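Local coordinates for periplasmic binding protein/LacI transcriptional regulator (Alkaliphilus metalliredigens, PDB 3CTP), which binds D-xylulofuranose in the cleft of its periplasmic-binding-protein-like core and probably acts as a LacI-family repressor of transcription, at residues 188-193 with 282-287; 155-160 with 194-199; 161-166 with 262-267. One frame throughout, in Å; residues are numbered along the deposited sequence.

Contact 1. Residues 188-193 with 282-287. With XLF (beta-D-xylulofuranose), chain C.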
# COMPACT_ATOMS: atom_id res chain seq x y z
N GLU A 188 -11.39 7.19 17.66
CA GLU A 188 -11.93 7.71 18.93
C GLU A 188 -12.92 6.69 19.51
O GLU A 188 -12.93 6.47 20.71
CB GLU A 188 -12.64 9.05 18.74
CG GLU A 188 -11.66 10.22 18.51
CD GLU A 188 -10.82 10.49 19.75
OE1 GLU A 188 -11.31 11.16 20.68
OE2 GLU A 188 -9.68 10.01 19.82
N LEU A 189 -13.73 6.08 18.65
CA LEU A 189 -14.67 5.07 19.15
C LEU A 189 -13.91 3.83 19.64
O LEU A 189 -14.30 3.22 20.65
CB LEU A 189 -15.68 4.72 18.06
CG LEU A 189 -16.76 5.77 17.85
CD1 LEU A 189 -17.55 5.43 16.59
CD2 LEU A 189 -17.66 5.85 19.08
N ARG A 190 -12.85 3.43 18.94
CA ARG A 190 -12.07 2.29 19.44
C ARG A 190 -11.49 2.58 20.82
O ARG A 190 -11.50 1.73 21.71
CB ARG A 190 -10.91 1.92 18.48
CG ARG A 190 -11.43 1.43 17.15
CD ARG A 190 -10.32 1.32 16.09
NE ARG A 190 -10.95 1.19 14.78
CZ ARG A 190 -10.31 1.30 13.62
NH1 ARG A 190 -9.00 1.53 13.58
NH2 ARG A 190 -11.01 1.19 12.49
N TYR A 191 -10.99 3.80 21.00
CA TYR A 191 -10.46 4.22 22.29
C TYR A 191 -11.54 4.15 23.36
O TYR A 191 -11.31 3.62 24.45
CB TYR A 191 -9.91 5.65 22.12
CG TYR A 191 -9.89 6.49 23.36
CD1 TYR A 191 -8.88 6.35 24.29
CD2 TYR A 191 -10.84 7.46 23.56
CE1 TYR A 191 -8.86 7.15 25.44
CE2 TYR A 191 -10.83 8.26 24.68
CZ TYR A 191 -9.84 8.08 25.61
OH TYR A 191 -9.81 8.90 26.73
N LYS A 192 -12.72 4.67 23.03
CA LYS A 192 -13.79 4.71 24.02
C LYS A 192 -14.25 3.29 24.39
O LYS A 192 -14.52 3.00 25.57
CB LYS A 192 -14.96 5.51 23.44
CG LYS A 192 -16.02 5.83 24.50
CD LYS A 192 -15.36 6.45 25.73
CE LYS A 192 -16.34 6.57 26.88
NZ LYS A 192 -15.67 6.99 28.14
N GLY A 193 -14.33 2.40 23.40
CA GLY A 193 -14.78 1.03 23.73
C GLY A 193 -13.75 0.34 24.59
O GLY A 193 -14.08 -0.41 25.52
N ILE A 282 -8.67 -7.09 14.93
CA ILE A 282 -10.12 -7.03 14.81
C ILE A 282 -10.42 -6.83 13.33
O ILE A 282 -9.94 -5.89 12.69
CB ILE A 282 -10.71 -5.82 15.57
CG1 ILE A 282 -10.27 -5.84 17.05
CG2 ILE A 282 -12.24 -5.82 15.45
CD1 ILE A 282 -10.77 -7.08 17.84
N ASN A 283 -11.21 -7.73 12.78
CA ASN A 283 -11.58 -7.67 11.38
C ASN A 283 -12.55 -6.56 11.03
O ASN A 283 -13.64 -6.51 11.60
CB ASN A 283 -12.26 -9.00 10.99
CG ASN A 283 -12.52 -9.12 9.51
OD1 ASN A 283 -11.59 -9.30 8.72
ND2 ASN A 283 -13.81 -9.03 9.11
N GLN A 284 -12.18 -5.69 10.07
CA GLN A 284 -13.18 -4.88 9.37
C GLN A 284 -13.63 -5.60 8.11
O GLN A 284 -12.77 -6.08 7.34
CB GLN A 284 -12.60 -3.53 8.95
CG GLN A 284 -12.26 -2.61 10.09
CD GLN A 284 -12.18 -1.17 9.63
OE1 GLN A 284 -13.19 -0.59 9.27
NE2 GLN A 284 -10.98 -0.57 9.67
N PRO A 285 -14.95 -5.72 7.90
CA PRO A 285 -15.42 -6.56 6.80
C PRO A 285 -15.41 -5.80 5.49
O PRO A 285 -16.42 -5.20 5.08
CB PRO A 285 -16.86 -6.91 7.21
CG PRO A 285 -17.30 -5.72 8.07
CD PRO A 285 -16.04 -5.28 8.80
N ILE A 286 -14.24 -5.79 4.85
CA ILE A 286 -14.04 -4.96 3.67
C ILE A 286 -15.08 -5.25 2.58
O ILE A 286 -15.59 -4.33 1.93
CB ILE A 286 -12.60 -5.15 3.12
CG1 ILE A 286 -11.62 -4.51 4.12
CG2 ILE A 286 -12.45 -4.50 1.76
CD1 ILE A 286 -10.11 -4.61 3.72
N GLU A 287 -15.38 -6.53 2.35
CA GLU A 287 -16.36 -6.83 1.30
C GLU A 287 -17.73 -6.21 1.62
O GLU A 287 -18.39 -5.63 0.73
CB GLU A 287 -16.52 -8.34 1.06
CG GLU A 287 -15.29 -8.98 0.43
CD GLU A 287 -15.23 -8.81 -1.07
OE1 GLU A 287 -16.30 -8.64 -1.70
OE2 GLU A 287 -14.12 -8.86 -1.63
O4 XLF C . -9.62 5.49 10.62
C4 XLF C . -9.28 4.15 10.99
C5 XLF C . -7.82 4.15 11.42
O5 XLF C . -7.10 3.49 10.38
C3 XLF C . -9.32 3.23 9.78
O3 XLF C . -10.45 2.34 9.84
C2 XLF C . -8.02 2.49 9.93
O2 XLF C . -8.12 1.46 10.92
C1 XLF C . -7.52 1.93 8.61
O1 XLF C . -6.22 1.35 8.81
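Arg190, reaching out from helix 185-200, and Gln284, just before helix 286-302, meet at the bound beta-D-xylulofuranose, with Arg190 NH2 and Gln284 NE2 only 3.3 Å apart. Both are donors, so no bond joins them; the sugar mediates. Its O3 accepts from Arg190 NH2 at 2.9 Å and from Gln284 NE2 at 3.0 Å, the latter N-H...O angle being 152°. O2 lies at the guanidinium edge, in its plane, and takes the straighter bond from Arg190 NH1 (2.8 Å, 162°), with a weak second one from NH2 at 3.3 Å. The arginine gets there because its chain runs extended from CG to NE.

Second-shell bonds fix both groups. Asn156 OD1 receives Arg190 NE, and a cation-pi contact with Phe266 steadies the guanidinium further. Ser154 OG bonds Gln284 OE1, while NE2 also donates to Asp267 OD1; a carboxylate can only accept, which fixes NE2 as the amide's donor end.

Apart from these two side chains the segments stay apart: the nearest CA atoms, of Arg190 and Ile282, are 10.6 Å from each other, and only 57 Å² is buried. The chemistry is that of a ligand-built contact: two buried donors from distant parts of the chain converge on one sugar hydroxyl, and between these two segments the link runs mainly through the sugar, O3 taking a bond from each side.

Contact 2. Residues 155-160 with 194-199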
# COMPACT_ATOMS: atom_id res chain seq x y z
N ASP A 155 -18.03 -1.39 13.12
CA ASP A 155 -18.45 -1.19 14.51
C ASP A 155 -17.23 -0.95 15.39
O ASP A 155 -16.76 -1.81 16.13
CB ASP A 155 -19.26 -2.42 14.97
CG ASP A 155 -19.89 -2.24 16.31
OD1 ASP A 155 -19.71 -1.17 16.95
OD2 ASP A 155 -20.56 -3.21 16.72
N ASN A 156 -16.71 0.25 15.29
CA ASN A 156 -15.44 0.55 15.95
C ASN A 156 -15.51 0.58 17.47
O ASN A 156 -14.55 0.20 18.16
CB ASN A 156 -14.93 1.86 15.37
CG ASN A 156 -14.42 1.66 13.95
OD1 ASN A 156 -13.56 0.80 13.72
ND2 ASN A 156 -14.99 2.40 12.99
N TYR A 157 -16.66 0.99 18.01
CA TYR A 157 -16.80 1.01 19.45
C TYR A 157 -16.71 -0.41 20.00
O TYR A 157 -15.93 -0.71 20.91
CB TYR A 157 -18.13 1.66 19.86
CG TYR A 157 -18.31 1.57 21.36
CD1 TYR A 157 -17.75 2.52 22.21
CD2 TYR A 157 -18.98 0.49 21.92
CE1 TYR A 157 -17.88 2.42 23.59
CE2 TYR A 157 -19.10 0.37 23.29
CZ TYR A 157 -18.55 1.33 24.12
OH TYR A 157 -18.65 1.18 25.49
N ASN A 158 -17.51 -1.29 19.46
CA ASN A 158 -17.50 -2.65 19.95
C ASN A 158 -16.19 -3.38 19.65
O ASN A 158 -15.75 -4.16 20.43
CB ASN A 158 -18.68 -3.46 19.43
CG ASN A 158 -19.98 -3.13 20.15
OD1 ASN A 158 -20.01 -2.87 21.31
ND2 ASN A 158 -21.03 -3.17 19.42
N GLY A 159 -15.55 -3.03 18.53
CA GLY A 159 -14.22 -3.60 18.25
C GLY A 159 -13.22 -3.19 19.29
O GLY A 159 -12.39 -4.02 19.69
N GLY A 160 -13.28 -1.95 19.78
CA GLY A 160 -12.36 -1.57 20.87
C GLY A 160 -12.66 -2.33 22.15
O GLY A 160 -11.73 -2.75 22.86
N PHE A 194 -12.47 0.57 24.28
CA PHE A 194 -11.39 -0.06 25.04
C PHE A 194 -11.40 0.45 26.48
O PHE A 194 -11.31 -0.34 27.43
CB PHE A 194 -10.07 0.29 24.34
CG PHE A 194 -8.90 -0.55 24.79
CD1 PHE A 194 -8.68 -1.80 24.25
CD2 PHE A 194 -8.00 -0.03 25.70
CE1 PHE A 194 -7.56 -2.57 24.64
CE2 PHE A 194 -6.89 -0.76 26.10
CZ PHE A 194 -6.67 -2.04 25.57
N LEU A 195 -11.52 1.77 26.62
CA LEU A 195 -11.52 2.39 27.95
C LEU A 195 -12.74 1.95 28.75
O LEU A 195 -12.62 1.63 29.94
CB LEU A 195 -11.48 3.91 27.78
CG LEU A 195 -11.55 4.71 29.08
CD1 LEU A 195 -10.42 4.34 30.06
CD2 LEU A 195 -11.54 6.21 28.71
N ASP A 196 -13.91 1.90 28.10
CA ASP A 196 -15.10 1.45 28.84
C ASP A 196 -14.88 0.02 29.35
O ASP A 196 -15.34 -0.34 30.44
CB ASP A 196 -16.37 1.50 27.97
CG ASP A 196 -16.84 2.91 27.71
OD1 ASP A 196 -16.33 3.84 28.37
OD2 ASP A 196 -17.73 3.08 26.82
N GLY A 197 -14.23 -0.82 28.55
CA GLY A 197 -13.91 -2.17 29.03
C GLY A 197 -13.02 -2.16 30.26
O GLY A 197 -13.26 -2.89 31.24
N ALA A 198 -11.98 -1.32 30.24
CA ALA A 198 -11.07 -1.21 31.37
C ALA A 198 -11.81 -0.71 32.61
O ALA A 198 -11.58 -1.21 33.72
CB ALA A 198 -9.90 -0.27 31.04
N ARG A 199 -12.72 0.25 32.43
CA ARG A 199 -13.44 0.81 33.58
C ARG A 199 -14.31 -0.26 34.22
O ARG A 199 -14.47 -0.29 35.47
CB ARG A 199 -14.30 1.98 33.14
CG ARG A 199 -13.51 3.19 32.67
CD ARG A 199 -13.21 4.13 33.82
NE ARG A 199 -12.28 5.20 33.46
CZ ARG A 199 -12.63 6.34 32.88
NH1 ARG A 199 -13.91 6.57 32.59
NH2 ARG A 199 -11.71 7.26 32.62
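Two helices of the C-terminal lobe of the periplasmic-binding-protein-like fold, 156-169 and 185-200, pack here near the start of one and the later half of the other. Tyr157 bridges them at the partly exposed margin: its OH donates a very short hydrogen bond to Asp196 OD2, 2.5 Å away. The carboxylate oxygen sits at the ring edge, in the ring plane, while the ring and carboxylate planes are 58° apart and the two side chains cross at about a right angle. With CG anti to the backbone N (chi1 175°), the tyrosine ring is carried across to the second helix.

Deeper in, the backbones close up, with the CA atoms of Gly160 and Phe194 4.5 Å apart. Gly160 O makes a CA-H...O contact to Phe194 CA at 3.5 Å and also lies at the edge of the Phe194 ring, near CD1. A side chain on Gly160 would be crowded, since a CB there would come close to Phe194 N.

The first helix is N-capped by Asp155: OD1 accepts a weak bond from Asn158 N, and OD2 is met on its syn side by Asn158 ND2 at 2.7 Å. Phe194 meets Phe164 of helix 156-169 edge-to-face, adding to the helix pairing, and stacks on Phe236 of strand 234-237, against which Ala163 of the first helix also packs; both helices thus lie on the parallel sheet.

Contact 3. Residues 161-166 with 262-267. With XLF (beta-D-xylulofuranose), chain C.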
# COMPACT_ATOMS: atom_id res chain seq x y z
N ARG A 161 -13.94 -2.51 22.47
CA ARG A 161 -14.28 -3.35 23.64
C ARG A 161 -13.75 -4.77 23.47
O ARG A 161 -13.21 -5.36 24.42
CB ARG A 161 -15.78 -3.37 23.87
CG ARG A 161 -16.13 -4.25 25.08
CD ARG A 161 -15.36 -3.81 26.35
NE ARG A 161 -15.76 -4.58 27.54
CZ ARG A 161 -16.77 -4.24 28.34
NH1 ARG A 161 -17.51 -3.15 28.06
NH2 ARG A 161 -17.06 -4.98 29.41
N MET A 162 -13.91 -5.33 22.26
CA MET A 162 -13.47 -6.73 22.03
C MET A 162 -11.97 -6.82 22.24
O MET A 162 -11.43 -7.82 22.74
CB MET A 162 -13.74 -7.22 20.59
CG MET A 162 -15.17 -7.52 20.21
SD MET A 162 -15.28 -7.97 18.43
CE MET A 162 -16.98 -7.49 18.23
N ALA A 163 -11.25 -5.81 21.78
CA ALA A 163 -9.80 -5.83 21.94
C ALA A 163 -9.42 -5.81 23.40
O ALA A 163 -8.53 -6.54 23.82
CB ALA A 163 -9.16 -4.64 21.20
N PHE A 164 -10.12 -4.99 24.20
CA PHE A 164 -9.79 -5.00 25.63
C PHE A 164 -10.09 -6.37 26.24
O PHE A 164 -9.29 -6.92 27.00
CB PHE A 164 -10.61 -3.97 26.41
CG PHE A 164 -10.33 -4.05 27.87
CD1 PHE A 164 -9.23 -3.42 28.39
CD2 PHE A 164 -11.11 -4.87 28.70
CE1 PHE A 164 -8.92 -3.53 29.75
CE2 PHE A 164 -10.79 -4.98 30.07
CZ PHE A 164 -9.71 -4.32 30.58
N ASP A 165 -11.29 -6.86 25.94
CA ASP A 165 -11.75 -8.13 26.56
C ASP A 165 -10.76 -9.23 26.21
O ASP A 165 -10.46 -10.11 27.04
CB ASP A 165 -13.13 -8.53 26.02
CG ASP A 165 -14.25 -7.66 26.57
OD1 ASP A 165 -14.01 -6.92 27.55
OD2 ASP A 165 -15.35 -7.73 26.01
N HIS A 166 -10.22 -9.21 24.99
CA HIS A 166 -9.28 -10.27 24.60
C HIS A 166 -7.97 -10.17 25.39
O HIS A 166 -7.48 -11.17 25.93
CB HIS A 166 -9.04 -10.22 23.08
CG HIS A 166 -8.10 -11.27 22.58
ND1 HIS A 166 -8.38 -12.62 22.64
CD2 HIS A 166 -6.89 -11.16 21.98
CE1 HIS A 166 -7.35 -13.30 22.13
NE2 HIS A 166 -6.45 -12.43 21.70
N GLN A 262 2.07 -8.81 24.67
CA GLN A 262 1.08 -9.25 23.68
C GLN A 262 0.58 -8.03 22.93
O GLN A 262 0.53 -6.95 23.51
CB GLN A 262 -0.09 -9.94 24.35
CG GLN A 262 0.34 -11.19 25.17
CD GLN A 262 -0.85 -11.95 25.68
OE1 GLN A 262 -1.72 -12.35 24.91
NE2 GLN A 262 -0.94 -12.10 27.01
N ILE A 263 0.22 -8.21 21.65
CA ILE A 263 -0.18 -7.08 20.78
C ILE A 263 -1.47 -7.45 20.07
O ILE A 263 -1.61 -8.57 19.55
CB ILE A 263 0.88 -6.83 19.67
CG1 ILE A 263 2.31 -6.82 20.24
CG2 ILE A 263 0.54 -5.55 18.89
CD1 ILE A 263 2.63 -5.65 21.10
N ILE A 264 -2.42 -6.50 20.04
CA ILE A 264 -3.58 -6.65 19.16
C ILE A 264 -3.71 -5.36 18.35
O ILE A 264 -3.53 -4.26 18.89
CB ILE A 264 -4.86 -6.95 19.96
CG1 ILE A 264 -6.08 -7.05 19.04
CG2 ILE A 264 -5.07 -5.91 21.06
CD1 ILE A 264 -7.27 -7.70 19.73
N GLY A 265 -3.98 -5.49 17.04
CA GLY A 265 -4.19 -4.32 16.17
C GLY A 265 -5.66 -4.13 15.81
O GLY A 265 -6.56 -4.52 16.57
N PHE A 266 -5.91 -3.53 14.64
CA PHE A 266 -7.27 -3.39 14.15
C PHE A 266 -7.21 -3.26 12.64
O PHE A 266 -6.38 -2.51 12.13
CB PHE A 266 -7.91 -2.10 14.72
CG PHE A 266 -9.42 -2.14 14.82
CD1 PHE A 266 -10.03 -2.28 16.07
CD2 PHE A 266 -10.22 -1.94 13.71
CE1 PHE A 266 -11.42 -2.28 16.19
CE2 PHE A 266 -11.61 -1.95 13.82
CZ PHE A 266 -12.21 -2.12 15.08
N ASP A 267 -8.11 -3.98 11.96
CA ASP A 267 -8.39 -3.90 10.52
C ASP A 267 -8.50 -5.29 9.88
O ASP A 267 -9.34 -5.51 9.01
CB ASP A 267 -7.30 -3.22 9.69
CG ASP A 267 -7.26 -1.71 9.85
OD1 ASP A 267 -8.26 -1.09 10.29
OD2 ASP A 267 -6.21 -1.14 9.45
O4 XLF C . -9.62 5.49 10.62
C4 XLF C . -9.28 4.15 10.99
C5 XLF C . -7.82 4.15 11.42
O5 XLF C . -7.10 3.49 10.38
C3 XLF C . -9.32 3.23 9.78
O3 XLF C . -10.45 2.34 9.84
C2 XLF C . -8.02 2.49 9.93
O2 XLF C . -8.12 1.46 10.92
C1 XLF C . -7.52 1.93 8.61
O1 XLF C . -6.22 1.35 8.81
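Segment 161-166 of helix 156-169 passes over strand 262-264, the CA atoms of Ala163 and Ile264 coming within 6.9 Å. Ile264 carries the contact through its CD1 methyl, which presses on the helix backbone at Ala163 CA (3.8 Å) and beside it on Ala163 CB. CG1 is anti to the backbone N (chi1 178°) and chi2 is also extended, which sends CD1 up to the helix. His166 flanks the same methyl, its CD2 4.1 Å from Ile264 CD1 in an oblique approach, while its NE2 is bonded to Thr323 OG1. Within the helix Arg161 NE forms a salt bridge with Asp165 OD1, the oxygen lying in the guanidinium plane.

Beyond the strand, the segment ends in the sugar site. Asp267 OD1 accepts from XLF O2 and OD2 from XLF O1, each at 2.6 Å, so one carboxylate grips two neighbouring hydroxyls. An asparagine here would probably leave one of these hydroxyls facing an NH2 in place of its acceptor, and, if that group took the place of OD1, would also set a donor against Gln284 NE2. Packing without a hydrogen bond between the segments thus passes, three residues later, into an acceptor pair that complements the donors of Arg190 and Gln284.

Contacts 1 and 3 are buried, while contact 2 runs from a buried glycine-phenylalanine contact to a partly exposed tyrosine-aspartate bond. Contact 2 joins helix 156-169 to helix 185-200; contact 1 shares the second of these helices and contact 3 the first. Contact 2 also supplies second-shell support to contact 1. Contacts 1 and 3 join beside the ligand, by the backbone bond of Ile282 O with Asp267 N, and both bind the sugar. Chemistry follows place: polar and sugar-mediated at the cleft in contact 1, close backbone packing plus one short side-chain hydrogen bond at the rim in contact 2, and mainly apolar helix-on-strand packing in contact 3 until its segment reaches the sugar.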